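Local coordinates for Exo-1,3/1,4-beta-glucanase (Pseudoalteromonas sp., PDB 3RRX), which hydrolyses beta-1,3- and beta-1,4-glucans as an exo-acting glucanase and probably has beta-glucosidase activity, at residues I155-A160 with N209-A214; M192-Q197 with I251-Q256; P585-Q590 with D599-F604. The protein carries 1 engineered substitution. All blocks are in the same frame, centred on the assembly; numbering follows the deposited sequence.

Contact 1 of 3, residues I155-A160 with N209-A214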
# COMPACT_ATOMS: atom_id res chain seq x y z
N ILE A 155 -13.45 10.90 -5.36
CA ILE A 155 -12.87 10.81 -4.01
C ILE A 155 -11.73 11.82 -3.84
O ILE A 155 -10.89 11.96 -4.73
CB ILE A 155 -12.40 9.36 -3.73
CG1 ILE A 155 -13.61 8.44 -3.63
CG2 ILE A 155 -11.54 9.27 -2.46
CD1 ILE A 155 -13.26 6.95 -3.68
N GLU A 156 -11.72 12.54 -2.72
CA GLU A 156 -10.79 13.66 -2.51
C GLU A 156 -9.54 13.29 -1.72
O GLU A 156 -8.55 14.03 -1.72
CB GLU A 156 -11.48 14.80 -1.75
CG GLU A 156 -12.68 15.41 -2.46
CD GLU A 156 -13.99 14.82 -2.01
OE1 GLU A 156 -13.99 13.76 -1.35
OE2 GLU A 156 -15.04 15.44 -2.30
N TRP A 157 -9.62 12.16 -1.02
CA TRP A 157 -8.66 11.85 0.04
C TRP A 157 -8.24 10.38 -0.07
O TRP A 157 -9.07 9.48 -0.06
CB TRP A 157 -9.32 12.17 1.40
CG TRP A 157 -8.55 11.79 2.65
CD1 TRP A 157 -7.22 11.49 2.76
CD2 TRP A 157 -9.09 11.66 3.97
NE1 TRP A 157 -6.90 11.20 4.08
CE2 TRP A 157 -8.04 11.29 4.83
CE3 TRP A 157 -10.38 11.83 4.51
CZ2 TRP A 157 -8.23 11.07 6.20
CZ3 TRP A 157 -10.57 11.63 5.87
CH2 TRP A 157 -9.50 11.24 6.70
N SER A 158 -6.93 10.15 -0.22
CA SER A 158 -6.43 8.78 -0.37
C SER A 158 -5.34 8.47 0.65
O SER A 158 -4.51 9.32 0.96
CB SER A 158 -5.88 8.58 -1.79
OG SER A 158 -4.92 9.57 -2.10
N PHE A 159 -5.33 7.24 1.16
CA PHE A 159 -4.33 6.86 2.16
C PHE A 159 -3.12 6.25 1.45
O PHE A 159 -3.18 5.14 0.94
CB PHE A 159 -4.89 5.85 3.19
CG PHE A 159 -6.25 6.20 3.72
CD1 PHE A 159 -7.11 5.19 4.16
CD2 PHE A 159 -6.69 7.52 3.79
CE1 PHE A 159 -8.38 5.49 4.65
CE2 PHE A 159 -7.96 7.83 4.28
CZ PHE A 159 -8.81 6.81 4.71
N ALA A 160 -2.03 7.01 1.41
CA ALA A 160 -0.76 6.57 0.85
C ALA A 160 0.18 7.76 1.04
O ALA A 160 -0.29 8.89 1.00
CB ALA A 160 -0.91 6.24 -0.63
N ASN A 209 -4.80 16.75 -7.86
CA ASN A 209 -4.12 16.38 -6.62
C ASN A 209 -5.11 16.06 -5.50
O ASN A 209 -6.14 16.73 -5.37
CB ASN A 209 -3.19 17.51 -6.15
CG ASN A 209 -2.10 17.83 -7.15
OD1 ASN A 209 -1.81 17.04 -8.05
ND2 ASN A 209 -1.50 19.00 -7.01
N ARG A 210 -4.78 15.06 -4.68
CA ARG A 210 -5.65 14.64 -3.57
C ARG A 210 -5.04 15.00 -2.21
O ARG A 210 -3.85 15.29 -2.11
CB ARG A 210 -5.85 13.11 -3.58
CG ARG A 210 -6.25 12.50 -4.92
CD ARG A 210 -7.68 12.85 -5.37
NE ARG A 210 -7.72 14.15 -6.03
CZ ARG A 210 -8.83 14.83 -6.33
NH1 ARG A 210 -8.75 16.01 -6.93
NH2 ARG A 210 -10.02 14.32 -6.01
N ILE A 211 -5.87 14.97 -1.17
CA ILE A 211 -5.37 14.99 0.20
C ILE A 211 -4.72 13.63 0.44
O ILE A 211 -5.29 12.61 0.06
CB ILE A 211 -6.53 15.22 1.20
CG1 ILE A 211 -7.12 16.63 1.00
CG2 ILE A 211 -6.05 15.06 2.65
CD1 ILE A 211 -8.48 16.84 1.67
N ALA A 212 -3.52 13.60 1.03
CA ALA A 212 -2.84 12.33 1.31
C ALA A 212 -2.73 12.01 2.81
O ALA A 212 -2.61 12.92 3.63
CB ALA A 212 -1.45 12.30 0.68
N THR A 213 -2.74 10.72 3.14
CA THR A 213 -2.46 10.26 4.51
C THR A 213 -1.27 9.32 4.51
O THR A 213 -1.28 8.30 3.82
CB THR A 213 -3.64 9.47 5.12
OG1 THR A 213 -4.75 10.33 5.32
CG2 THR A 213 -3.23 8.86 6.48
N ALA A 214 -0.26 9.63 5.32
CA ALA A 214 0.87 8.72 5.48
C ALA A 214 0.60 7.76 6.65
O ALA A 214 0.28 8.20 7.76
CB ALA A 214 2.18 9.49 5.69

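Contact 2 of 3, residues M192-Q197 with I251-Q256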
# COMPACT_ATOMS: atom_id res chain seq x y z
N MET A 192 6.22 10.04 -2.90
CA MET A 192 4.84 9.59 -3.04
C MET A 192 3.87 10.70 -2.59
O MET A 192 2.85 10.95 -3.22
CB MET A 192 4.60 8.30 -2.26
CG MET A 192 3.23 7.66 -2.48
SD MET A 192 2.92 7.25 -4.21
CE MET A 192 1.24 6.62 -4.11
N VAL A 193 4.21 11.38 -1.49
CA VAL A 193 3.38 12.46 -0.98
C VAL A 193 3.22 13.58 -2.01
O VAL A 193 2.11 14.02 -2.29
CB VAL A 193 3.92 13.02 0.36
CG1 VAL A 193 3.22 14.33 0.73
CG2 VAL A 193 3.76 11.97 1.49
N THR A 194 4.33 14.05 -2.58
CA THR A 194 4.26 15.12 -3.58
C THR A 194 3.61 14.64 -4.89
O THR A 194 2.98 15.42 -5.60
CB THR A 194 5.63 15.76 -3.88
OG1 THR A 194 6.54 14.76 -4.34
CG2 THR A 194 6.23 16.43 -2.62
N GLY A 195 3.76 13.36 -5.20
CA GLY A 195 3.09 12.79 -6.37
C GLY A 195 1.59 12.89 -6.22
O GLY A 195 0.86 13.23 -7.15
N ILE A 196 1.10 12.60 -5.02
CA ILE A 196 -0.33 12.66 -4.74
C ILE A 196 -0.89 14.08 -4.53
O ILE A 196 -1.92 14.44 -5.11
CB ILE A 196 -0.67 11.81 -3.51
CG1 ILE A 196 -0.36 10.34 -3.81
CG2 ILE A 196 -2.14 12.02 -3.13
CD1 ILE A 196 -0.52 9.42 -2.63
N GLN A 197 -0.21 14.86 -3.70
CA GLN A 197 -0.71 16.17 -3.28
C GLN A 197 -0.22 17.33 -4.15
O GLN A 197 -0.77 18.44 -4.07
CB GLN A 197 -0.28 16.46 -1.83
CG GLN A 197 -0.83 15.48 -0.82
CD GLN A 197 -0.65 15.95 0.62
OE1 GLN A 197 -1.44 15.59 1.49
NE2 GLN A 197 0.38 16.77 0.86
N ILE A 251 6.28 14.39 6.29
CA ILE A 251 5.88 15.62 6.96
C ILE A 251 6.57 16.83 6.32
O ILE A 251 5.95 17.88 6.15
CB ILE A 251 6.16 15.58 8.49
CG1 ILE A 251 5.27 14.53 9.17
CG2 ILE A 251 5.89 16.95 9.11
CD1 ILE A 251 5.75 14.12 10.58
N ASN A 252 7.84 16.68 5.97
CA ASN A 252 8.55 17.80 5.36
C ASN A 252 7.90 18.21 4.03
O ASN A 252 7.87 19.40 3.69
CB ASN A 252 10.04 17.47 5.16
CG ASN A 252 10.87 18.71 4.86
OD1 ASN A 252 10.66 19.77 5.47
ND2 ASN A 252 11.80 18.59 3.92
N GLN A 253 7.36 17.23 3.30
CA GLN A 253 6.67 17.52 2.04
C GLN A 253 5.21 17.94 2.23
O GLN A 253 4.48 18.13 1.26
CB GLN A 253 6.75 16.33 1.08
CG GLN A 253 8.16 15.97 0.66
CD GLN A 253 8.94 17.16 0.12
OE1 GLN A 253 8.37 18.09 -0.45
NE2 GLN A 253 10.26 17.14 0.31
N GLY A 254 4.78 18.08 3.49
CA GLY A 254 3.48 18.66 3.78
C GLY A 254 2.30 17.69 3.72
O GLY A 254 1.18 18.10 3.43
N VAL A 255 2.56 16.42 3.98
CA VAL A 255 1.46 15.44 3.98
C VAL A 255 0.38 15.97 4.93
O VAL A 255 0.67 16.49 6.01
CB VAL A 255 1.94 14.04 4.42
CG1 VAL A 255 2.15 14.02 5.96
CG2 VAL A 255 0.93 12.97 3.97
N GLN A 256 -0.87 15.89 4.49
CA GLN A 256 -1.96 16.52 5.21
C GLN A 256 -2.51 15.69 6.37
O GLN A 256 -3.09 16.24 7.30
CB GLN A 256 -3.08 16.89 4.24
CG GLN A 256 -2.71 18.08 3.39
CD GLN A 256 -2.49 19.30 4.24
OE1 GLN A 256 -3.45 19.91 4.72
NE2 GLN A 256 -1.22 19.65 4.48
O HOH W 1 2.74 17.54 -0.82

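Contact 3 of 3, residues P585-Q590 with D599-F604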
# COMPACT_ATOMS: atom_id res chain seq x y z
N PRO A 585 17.23 -14.68 3.37
CA PRO A 585 17.73 -15.61 4.38
C PRO A 585 18.42 -16.85 3.81
O PRO A 585 17.98 -17.41 2.81
CB PRO A 585 16.46 -16.01 5.14
CG PRO A 585 15.36 -15.91 4.08
CD PRO A 585 15.75 -14.69 3.28
N LYS A 586 19.48 -17.28 4.48
CA LYS A 586 20.23 -18.49 4.13
C LYS A 586 19.73 -19.70 4.93
O LYS A 586 19.88 -20.85 4.50
CB LYS A 586 21.71 -18.25 4.42
CG LYS A 586 22.62 -19.44 4.30
CD LYS A 586 24.03 -19.04 4.75
CE LYS A 586 24.63 -18.00 3.81
NZ LYS A 586 26.06 -17.71 4.14
N TYR A 587 19.15 -19.44 6.10
CA TYR A 587 18.66 -20.50 6.98
C TYR A 587 17.19 -20.24 7.27
O TYR A 587 16.75 -19.10 7.24
CB TYR A 587 19.44 -20.51 8.29
CG TYR A 587 20.94 -20.65 8.11
CD1 TYR A 587 21.50 -21.85 7.73
CD2 TYR A 587 21.79 -19.57 8.35
CE1 TYR A 587 22.86 -21.99 7.57
CE2 TYR A 587 23.16 -19.69 8.19
CZ TYR A 587 23.69 -20.91 7.80
OH TYR A 587 25.05 -21.05 7.63
N ASP A 588 16.45 -21.29 7.57
CA ASP A 588 15.01 -21.15 7.75
C ASP A 588 14.61 -20.46 9.05
O ASP A 588 13.42 -20.22 9.29
CB ASP A 588 14.32 -22.52 7.62
CG ASP A 588 14.65 -23.45 8.75
OD1 ASP A 588 15.52 -23.11 9.57
OD2 ASP A 588 14.05 -24.54 8.82
N ASP A 589 15.59 -20.13 9.89
CA ASP A 589 15.30 -19.47 11.16
C ASP A 589 15.98 -18.11 11.32
O ASP A 589 16.15 -17.61 12.43
CB ASP A 589 15.65 -20.38 12.34
CG ASP A 589 17.14 -20.61 12.48
OD1 ASP A 589 17.90 -20.21 11.57
OD2 ASP A 589 17.55 -21.19 13.51
N GLN A 590 16.36 -17.50 10.19
CA GLN A 590 16.90 -16.15 10.20
C GLN A 590 15.79 -15.11 10.15
O GLN A 590 15.59 -14.45 9.13
CB GLN A 590 17.85 -15.96 9.01
CG GLN A 590 19.25 -16.43 9.25
CD GLN A 590 20.16 -16.16 8.08
OE1 GLN A 590 19.77 -16.35 6.93
NE2 GLN A 590 21.38 -15.72 8.36
N ASP A 599 25.81 -9.36 13.47
CA ASP A 599 26.08 -10.63 12.80
C ASP A 599 25.20 -10.71 11.57
O ASP A 599 24.00 -11.00 11.67
CB ASP A 599 25.80 -11.81 13.74
CG ASP A 599 26.12 -13.15 13.10
OD1 ASP A 599 27.06 -13.22 12.28
OD2 ASP A 599 25.42 -14.14 13.41
N TYR A 600 25.77 -10.43 10.40
CA TYR A 600 24.99 -10.34 9.16
C TYR A 600 25.44 -11.39 8.15
O TYR A 600 26.44 -11.20 7.47
CB TYR A 600 25.12 -8.94 8.55
CG TYR A 600 24.21 -8.66 7.36
CD1 TYR A 600 24.74 -8.26 6.14
CD2 TYR A 600 22.83 -8.78 7.47
CE1 TYR A 600 23.92 -8.00 5.05
CE2 TYR A 600 21.99 -8.51 6.38
CZ TYR A 600 22.55 -8.13 5.18
OH TYR A 600 21.75 -7.87 4.09
N ASP A 601 24.66 -12.47 8.05
CA ASP A 601 25.02 -13.61 7.21
C ASP A 601 23.88 -14.02 6.26
O ASP A 601 23.37 -15.14 6.36
CB ASP A 601 25.41 -14.79 8.11
CG ASP A 601 25.99 -15.97 7.34
OD1 ASP A 601 26.52 -15.76 6.22
OD2 ASP A 601 25.93 -17.10 7.86
N PRO A 602 23.48 -13.13 5.35
CA PRO A 602 22.36 -13.44 4.44
C PRO A 602 22.79 -14.35 3.30
O PRO A 602 23.97 -14.45 3.00
CB PRO A 602 22.01 -12.06 3.87
CG PRO A 602 23.34 -11.35 3.82
CD PRO A 602 24.06 -11.80 5.08
N LEU A 603 21.83 -15.01 2.65
CA LEU A 603 22.13 -15.70 1.41
C LEU A 603 22.46 -14.67 0.34
O LEU A 603 23.47 -14.78 -0.35
CB LEU A 603 20.93 -16.54 0.94
CG LEU A 603 21.17 -17.32 -0.35
CD1 LEU A 603 22.37 -18.26 -0.20
CD2 LEU A 603 19.93 -18.11 -0.76
N PHE A 604 21.60 -13.67 0.21
CA PHE A 604 21.80 -12.59 -0.74
C PHE A 604 21.55 -11.31 0.04
O PHE A 604 20.49 -11.15 0.65
CB PHE A 604 20.79 -12.67 -1.90
CG PHE A 604 20.79 -13.98 -2.64
CD1 PHE A 604 21.91 -14.39 -3.36
CD2 PHE A 604 19.66 -14.79 -2.65
CE1 PHE A 604 21.90 -15.60 -4.07
CE2 PHE A 604 19.64 -15.98 -3.36
CZ PHE A 604 20.76 -16.39 -4.06
O HOH W 2 25.70 -16.25 1.14
O HOH W 3 27.05 -19.41 7.05
O HOH W 4 22.83 -13.44 10.17

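Contact 1 of 3, residues I155-A160 with N209-A214
The indole N-H of Trp157 points straight at the hydroxyl of Thr213: NE1 to OG1 is 2.6 Å, and OG1 lies in the ring plane, at the edge. With CG anti to the backbone N (chi1 174°), the indole swings toward the neighbouring strand, where Ile211 CG2 packs off-centre on the five-membered ring, 4.2 Å from its centroid. Phe159, two residues on, lies alongside Thr213 on the same sheet face, its CD2 3.7 Å from Thr213 OG1. Its CE2 also sits over one face of the indole, near the rim.

Between the strands run the parallel backbone bonds, such as Ser158 N to Ile211 O at 3.0 Å. Arg210 curls back through bends at chi2 and chi3, which lets NH2 bind Ile155 O at 2.8 Å; the oxygen lies in the guanidinium plane, while the donor stands above the carbonyl plane. NH1 forms a salt bridge with Glu374. Buried Ser158 OG has no polar partner in the model. Strands 157-162 and 211-217 are adjacent in the parallel sheet of the TIM-barrel-like domain. Strand 106-110 flanks the former, Phe290 meets the Trp157 ring edge-to-face, and helices 136-151 and 182-197 cover the Arg210 and Ala212 side.

Contact 2 of 3, residues M192-Q197 with I251-Q256
Gln197, on the last turn of helix 182-197, reaches across to the backbone of residues 254-256, where helix 245-252 ends in a Schellman motif and the chain turns toward the next strand of the TIM-barrel-like domain. Gly254 has the positive phi of that motif, and its N bonds back to Ile251 O.

The Gln197 side chain is extended beyond CG (chi2 -168°), which carries its amide to the turn and lets both ends of it work. OE1 takes the Gln256 N-H at 3.1 Å, in the carbonyl plane and on a lone pair, while NE2 donates to Gly254 O. OE1 also accepts from the backbone N of Ala212, so one amide joins the helix end and the turn to strand 211-217. The Gln256 side chain folds back at chi2, crossing that of Gln197 with the two amide planes 51° apart, and its CG comes to 3.4 Å from Gln197 OE1.

Val193 and Thr194 supply the packing. The apolar pair, Val193 and Val255, cross at about a right angle, CG2 against CG2 at 3.9 Å, while Val193 CG1 rests on Val255 CA. At the next residue, the methyl CG2 of Thr194 lies against the bent side chain of Gln253, touching CB, CG and CD and coming within 3.5 Å of OE1. The Thr194 hydroxyl turns back to its own helix, bonding to Gly190 O and Glu191 O. A water links Gln197 NE2 to Gln253 O, adding an indirect link to the two direct bonds.

Gly254 O is gripped twice from opposite faces of its carbonyl plane: by Gln197 NE2 at 3.0 Å, well above that plane, and by Gln256 NE2, also at 3.0 Å, along a nearly straight N-H...O line of 173°.

Contact 3 of 3, residues P585-Q590 with D599-F604
Lys586 and Asp601 form the charged part of this surface contact. The lysine chain runs out with CG anti to the backbone N (chi1 172°), then bends at chi3, and this brings NZ to 2.9 Å from Asp601 OD1 in a salt bridge. The ammonium meets OD1 on its syn side but 35° out of the carboxylate plane. The other oxygen, OD2, faces the edge of the Tyr587 ring, 3.8 Å from CE2, and a water joins it to Tyr587 OH. Lys586 CG also lies over the centre of that ring, so the lysine chain and the tyrosine together border the carboxylate.

Neutral hydrogen bonds centre on Gln590. Its NE2 binds Asp601 O at 2.9 Å, almost straight at the hydrogen, although the donor stands well above the carbonyl plane. Its OE1 turns back on its own loop and accepts from two backbone groups, Lys586 N at 2.6 Å and the longer Tyr587 N at 3.3 Å. Both ends of the amide are therefore engaged, which fixes its rotation. A type I beta turn spans Tyr587 to Gln590, while Leu603 and Phe604 both face Trp584 in a classic beta bulge, within the C-terminal domain of a family 3 glycoside hydrolase.

Another water bridges Asp599 O and the backbone N of Asp601, with a weak bond from Gln590 NE2.

Packing here lies close to the backbone. Leu603 CB sits 3.6 Å from the carbonyl oxygen Pro585 O and makes an apolar contact of 4.0 Å with Lys586 CB, and the leucine side chain also touches Asn538 and Leu541 of helix 538-542. Nearby, the side chain of Pro602 is about 4 Å from that of Leu593, a calcium-binding residue.

Overall arrangement
From the N terminus, strand 157-162 opens contact 1, helix 182-197 opens contact 2, strand 211-217 closes contact 1 and the turn after helix 245-252 closes contact 2, so the two loops cross along the chain. They also touch in space, their centres about 9 Å apart: the barrel strands of contact 1 are backed by the helix of contact 2, with Ile196 O meeting Arg210 N just ahead of strand 211-217. Contact 3 follows in series, closing a short loop in the C-terminal domain around the calcium-binding residues Leu593 and Asn594. Its centre lies about 38 Å from that of contact 1 and 36 Å from that of contact 2.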